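Local coordinates for cyanuric acid amidohydrolase (Azorhizobium caulinodans, PDB 4NQ3), which hydrolyses cyanuric acid, opening its s-triazine ring to give carboxybiuret, a step in the breakdown of s-triazine compounds such as atrazine and melamine, at residues 247-252 with 350-355; 258-263 with 292-297. All coordinates share one frame; numbering follows the deposited sequence.

Interaction 1: residues 247-252 with 350-355; sequences GPLAIA and IAARTM
Ala250 and Ala351 face each other as an antiparallel hydrogen-bonded pair and hold the two strands together. The amide N of Ala250 gives a nearly straight bond to Ala351 O (3.1 Å, 169° at the hydrogen), and Ala351 N returns one of 3.2 Å to Ala250 O. One residue further on, Ile251 and Ile350 form a non-hydrogen-bonded pair on the opposite face of the sheet from the two alanine methyls. Their side chains cross obliquely, CG1 of Ile251 meeting CG1 of Ile350 at 3.7 Å. Ile251 holds CG1 anti to its backbone N (chi1 -173°), while Ile350 has CG1 beside its own N, and these settings bring the two CG1 carbons together. Leu249 adds a looser apolar touch, its CD2 lying 4.2 Å from CG2 of Ile350. Where the strands separate, a water takes over: it donates to Pro248 O at 2.7 Å and accepts from Arg353 N at 2.6 Å, with the CA of Ala352 also lying 3.5 Å from Pro248 O. Around this pairing, Leu107 of strand 106-113 packs against Leu249, Ile251 and Ile350 and hydrogen-bonds through its backbone to Leu249, whereas Leu272 covers Ala250 and Ala274 meets Ala351. The contact pairs the first and last strands, 249-256 and 345-352, of a four-stranded mixed sheet of order 1-4-2-3, in what is probably the third of three repeating units.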
loop_
_atom_site.group_PDB
_atom_site.type_symbol
_atom_site.label_atom_id
_atom_site.label_comp_id
_atom_site.label_asym_id
_atom_site.label_seq_id
_atom_site.Cartn_x
_atom_site.Cartn_y
_atom_site.Cartn_z
ATOM N N GLY A 247 32.109 -28.292 16.544
ATOM C CA GLY A 247 32.365 -27.213 15.621
ATOM C C GLY A 247 32.397 -25.909 16.385
ATOM O O GLY A 247 32.176 -25.861 17.593
ATOM N N PRO A 248 32.682 -24.825 15.681
ATOM C CA PRO A 248 32.817 -23.520 16.323
ATOM C C PRO A 248 31.479 -22.883 16.683
ATOM O O PRO A 248 31.415 -22.019 17.555
ATOM C CB PRO A 248 33.548 -22.694 15.265
ATOM C CG PRO A 248 33.194 -23.324 13.980
ATOM C CD PRO A 248 32.993 -24.784 14.243
ATOM N N LEU A 249 30.412 -23.296 16.016
ATOM C CA LEU A 249 29.162 -22.569 16.146
ATOM C C LEU A 249 28.312 -23.050 17.320
ATOM O O LEU A 249 28.091 -24.252 17.489
ATOM C CB LEU A 249 28.374 -22.671 14.835
ATOM C CG LEU A 249 28.920 -21.927 13.606
ATOM C CD1 LEU A 249 28.027 -22.135 12.423
ATOM C CD2 LEU A 249 29.014 -20.439 13.915
ATOM N N ALA A 250 27.853 -22.099 18.136
ATOM C CA ALA A 250 26.833 -22.363 19.158
ATOM C C ALA A 250 25.599 -21.493 18.918
ATOM O O ALA A 250 25.632 -20.542 18.120
ATOM C CB ALA A 250 27.368 -22.116 20.532
ATOM N N ILE A 251 24.513 -21.803 19.615
ATOM C CA ILE A 251 23.306 -21.006 19.472
ATOM C C ILE A 251 22.804 -20.674 20.854
ATOM O O ILE A 251 22.900 -21.495 21.762
ATOM C CB ILE A 251 22.212 -21.747 18.651
ATOM C CG1 ILE A 251 21.016 -20.839 18.370
ATOM C CG2 ILE A 251 21.778 -23.043 19.345
ATOM C CD1 ILE A 251 20.001 -21.442 17.408
ATOM N N ALA A 252 22.323 -19.450 21.022
ATOM C CA ALA A 252 21.697 -19.014 22.261
ATOM C C ALA A 252 20.396 -18.345 21.865
ATOM O O ALA A 252 20.241 -17.959 20.704
ATOM C CB ALA A 252 22.600 -18.067 23.017
ATOM N N ILE A 350 23.251 -16.915 16.550
ATOM C CA ILE A 350 24.193 -17.979 16.215
ATOM C C ILE A 350 25.565 -17.404 15.986
ATOM O O ILE A 350 25.771 -16.646 15.041
ATOM C CB ILE A 350 23.791 -18.740 14.972
ATOM C CG1 ILE A 350 22.503 -19.518 15.217
ATOM C CG2 ILE A 350 24.912 -19.680 14.574
ATOM C CD1 ILE A 350 22.049 -20.258 14.017
ATOM N N ALA A 351 26.506 -17.740 16.855
ATOM C CA ALA A 351 27.831 -17.134 16.765
ATOM C C ALA A 351 28.943 -18.132 17.066
ATOM O O ALA A 351 28.682 -19.201 17.612
ATOM C CB ALA A 351 27.911 -15.958 17.718
ATOM N N ALA A 352 30.181 -17.787 16.717
ATOM C CA ALA A 352 31.319 -18.565 17.203
ATOM C C ALA A 352 31.898 -17.894 18.455
ATOM O O ALA A 352 31.764 -16.675 18.645
ATOM C CB ALA A 352 32.375 -18.715 16.133
ATOM N N ARG A 353 32.518 -18.690 19.325
ATOM C CA ARG A 353 33.096 -18.160 20.558
ATOM C C ARG A 353 34.414 -17.435 20.294
ATOM O O ARG A 353 35.265 -17.930 19.547
ATOM C CB ARG A 353 33.306 -19.276 21.587
ATOM C CG ARG A 353 33.896 -18.787 22.922
ATOM C CD ARG A 353 33.718 -19.807 24.042
ATOM N NE ARG A 353 32.317 -19.945 24.438
ATOM C CZ ARG A 353 31.704 -19.143 25.310
ATOM N NH1 ARG A 353 32.374 -18.147 25.876
ATOM N NH2 ARG A 353 30.427 -19.332 25.621
ATOM N N THR A 354 34.563 -16.255 20.897
ATOM C CA THR A 354 35.836 -15.530 20.898
ATOM C C THR A 354 36.244 -15.168 22.337
ATOM O O THR A 354 37.278 -14.529 22.555
ATOM C CB THR A 354 35.770 -14.242 20.039
ATOM O OG1 THR A 354 35.121 -13.193 20.775
ATOM C CG2 THR A 354 35.016 -14.504 18.731
HETATM N N MSE A 355 35.427 -15.586 23.308
HETATM C CA MSE A 355 35.721 -15.373 24.726
HETATM C C MSE A 355 34.917 -16.321 25.619
HETATM O O MSE A 355 35.317 -16.628 26.747
HETATM C CB MSE A 355 35.442 -13.919 25.123
HETATM C CG MSE A 355 33.962 -13.536 25.153
HETATM SE SE MSE A 355 33.657 -11.606 25.373
HETATM C CE MSE A 355 34.535 -10.943 23.747
HETATM O O HOH W 1 33.596 -20.960 18.654
#

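Interaction 2: residues 258-263 with 292-297; sequences DAIDVT and GRIRGK
Arg295 reaches across to Asp258 and Ile260 with its chain extended from CG to NE, which carries the guanidinium to the carboxylate at its edge and to Ile260 over one face. The carboxylate and guanidinium planes are turned 46° from each other. Arg295 NE donates to Asp258 OD2 at 3.0 Å, meeting its syn lone pair close to the guanidinium plane, in a salt bridge; Arg295 NH2 adds only a weak bond to Asp258 OD1 at 3.4 Å. Ile260 approaches from another direction, laying CG1 over the centre of one guanidinium face, 3.7 Å from Arg295 CZ. With chi1 at 54°, Asp258 CG sits between its backbone N and carbonyl carbon, where OD1 can also accept from Ile260 N at 3.3 Å. That bond makes an Asx turn that ties the carboxylate to its own loop; the type I turn from Asp258 to Asp261 is closed by Asp261 N on Asp258 O. Deeper in, Ile294 CD1 meets the methyl of Ala259 at 4.0 Å, and Val317 and Phe316 of helix 309-325 back Ala259 and Ile260. Arg295 itself stands on a type I' turn that joins the short strands 293-294 and 297-298, and its NH1 donates to Gly326 O of a second subunit. Replacing Asp258 with an alanine would probably leave Arg295 NE without its charged mate and Ile260 N without its side-chain acceptor, removing the Asx turn. Gripped by Asp258 and by the second subunit's carbonyl, the guanidinium is probably fixed in rotation and couples an intrachain ion pair to the subunit interface.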
loop_
_atom_site.group_PDB
_atom_site.type_symbol
_atom_site.label_atom_id
_atom_site.label_comp_id
_atom_site.label_asym_id
_atom_site.label_seq_id
_atom_site.Cartn_x
_atom_site.Cartn_y
_atom_site.Cartn_z
ATOM N N ASP A 258 8.785 -7.210 24.576
ATOM C CA ASP A 258 8.050 -6.435 23.581
ATOM C C ASP A 258 8.965 -6.026 22.410
ATOM O O ASP A 258 10.112 -6.483 22.305
ATOM C CB ASP A 258 7.388 -5.209 24.213
ATOM C CG ASP A 258 8.357 -4.342 24.975
ATOM O OD1 ASP A 258 9.541 -4.278 24.574
ATOM O OD2 ASP A 258 7.929 -3.723 25.984
ATOM N N ALA A 259 8.440 -5.163 21.543
ATOM C CA ALA A 259 9.068 -4.856 20.264
ATOM C C ALA A 259 10.373 -4.086 20.413
ATOM O O ALA A 259 11.151 -4.006 19.470
ATOM C CB ALA A 259 8.105 -4.097 19.371
ATOM N N ILE A 260 10.632 -3.509 21.575
ATOM C CA ILE A 260 11.887 -2.786 21.713
ATOM C C ILE A 260 12.759 -3.371 22.817
ATOM O O ILE A 260 13.707 -2.731 23.291
ATOM C CB ILE A 260 11.664 -1.293 21.978
ATOM C CG1 ILE A 260 10.804 -1.094 23.220
ATOM C CG2 ILE A 260 11.041 -0.622 20.765
ATOM C CD1 ILE A 260 10.546 0.334 23.514
ATOM N N ASP A 261 12.458 -4.609 23.196
ATOM C CA ASP A 261 13.228 -5.288 24.230
ATOM C C ASP A 261 14.460 -5.952 23.619
ATOM O O ASP A 261 14.395 -7.100 23.177
ATOM C CB ASP A 261 12.359 -6.319 24.951
ATOM C CG ASP A 261 13.064 -6.941 26.137
ATOM O OD1 ASP A 261 13.953 -6.264 26.709
ATOM O OD2 ASP A 261 12.726 -8.096 26.495
ATOM N N VAL A 262 15.575 -5.226 23.581
ATOM C CA VAL A 262 16.762 -5.698 22.865
ATOM C C VAL A 262 17.719 -6.399 23.810
ATOM O O VAL A 262 18.803 -6.811 23.398
ATOM C CB VAL A 262 17.508 -4.551 22.133
ATOM C CG1 VAL A 262 16.777 -4.149 20.851
ATOM C CG2 VAL A 262 17.698 -3.366 23.058
ATOM N N THR A 263 17.332 -6.506 25.079
ATOM C CA THR A 263 18.192 -7.107 26.104
ATOM C C THR A 263 18.493 -8.614 25.922
ATOM O O THR A 263 19.613 -9.051 26.188
ATOM C CB THR A 263 17.576 -6.893 27.487
ATOM O OG1 THR A 263 16.160 -7.056 27.376
ATOM C CG2 THR A 263 17.811 -5.483 27.970
ATOM N N GLY A 292 -2.553 -2.904 21.599
ATOM C CA GLY A 292 -2.474 -1.678 20.839
ATOM C C GLY A 292 -1.487 -0.709 21.443
ATOM O O GLY A 292 -1.353 0.414 20.957
ATOM N N ARG A 293 -0.747 -1.159 22.455
ATOM C CA ARG A 293 0.219 -0.289 23.130
ATOM C C ARG A 293 1.586 -0.947 23.272
ATOM O O ARG A 293 1.687 -2.169 23.364
ATOM C CB ARG A 293 -0.286 0.123 24.532
ATOM C CG ARG A 293 -1.729 0.617 24.601
ATOM C CD ARG A 293 -2.078 1.225 25.962
ATOM N NE ARG A 293 -3.348 1.969 25.917
ATOM C CZ ARG A 293 -3.461 3.303 25.818
ATOM N NH1 ARG A 293 -2.382 4.085 25.773
ATOM N NH2 ARG A 293 -4.666 3.866 25.776
ATOM N N ILE A 294 2.633 -0.123 23.280
ATOM C CA ILE A 294 3.956 -0.554 23.717
ATOM C C ILE A 294 4.385 0.299 24.918
ATOM O O ILE A 294 4.556 1.526 24.798
ATOM C CB ILE A 294 4.998 -0.446 22.589
ATOM C CG1 ILE A 294 4.516 -1.232 21.364
ATOM C CG2 ILE A 294 6.371 -0.912 23.080
ATOM C CD1 ILE A 294 5.445 -1.172 20.180
ATOM N N ARG A 295 4.550 -0.369 26.065
ATOM C CA ARG A 295 4.945 0.257 27.336
ATOM C C ARG A 295 4.086 1.480 27.657
ATOM O O ARG A 295 4.598 2.528 28.044
ATOM C CB ARG A 295 6.435 0.615 27.311
ATOM C CG ARG A 295 7.330 -0.600 27.058
ATOM C CD ARG A 295 8.810 -0.308 27.192
ATOM N NE ARG A 295 9.625 -1.498 26.959
ATOM C CZ ARG A 295 10.959 -1.503 26.878
ATOM N NH1 ARG A 295 11.629 -0.363 26.998
ATOM N NH2 ARG A 295 11.626 -2.645 26.663
ATOM N N GLY A 296 2.773 1.302 27.507
ATOM C CA GLY A 296 1.767 2.301 27.800
ATOM C C GLY A 296 1.406 3.203 26.632
ATOM O O GLY A 296 0.327 3.802 26.625
ATOM N N LYS A 297 2.285 3.278 25.631
ATOM C CA LYS A 297 2.148 4.240 24.530
ATOM C C LYS A 297 1.439 3.569 23.363
ATOM O O LYS A 297 1.808 2.463 22.986
ATOM C CB LYS A 297 3.524 4.747 24.087
ATOM C CG LYS A 297 4.416 5.232 25.230
ATOM C CD LYS A 297 3.846 6.448 25.952
ATOM C CE LYS A 297 4.722 6.859 27.142
ATOM N NZ LYS A 297 6.116 7.246 26.740
#

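Interaction 2 is nested inside the chain loop that interaction 1 closes, and both lie in or at the edge of what is probably the third repeating unit. Strand 249-256 connects them: its start takes part in the pairing of 247-252 with 350-355, and the loop following it carries 258-263. Their centres lie 29 Å apart and their nearest atoms about 10 Å, so they do not touch. Interaction 1 lies away from the substrate-binding and magnesium-binding residues. Interaction 2 comes closer, with the side chain of Asp258 about 5 Å from Gly344, a magnesium ligand, and about 9 Å from a bound magnesium ion, and that of Ala259 about 14 Å from a bound barbituric acid. Only interaction 2 meets other subunits of the tetramer.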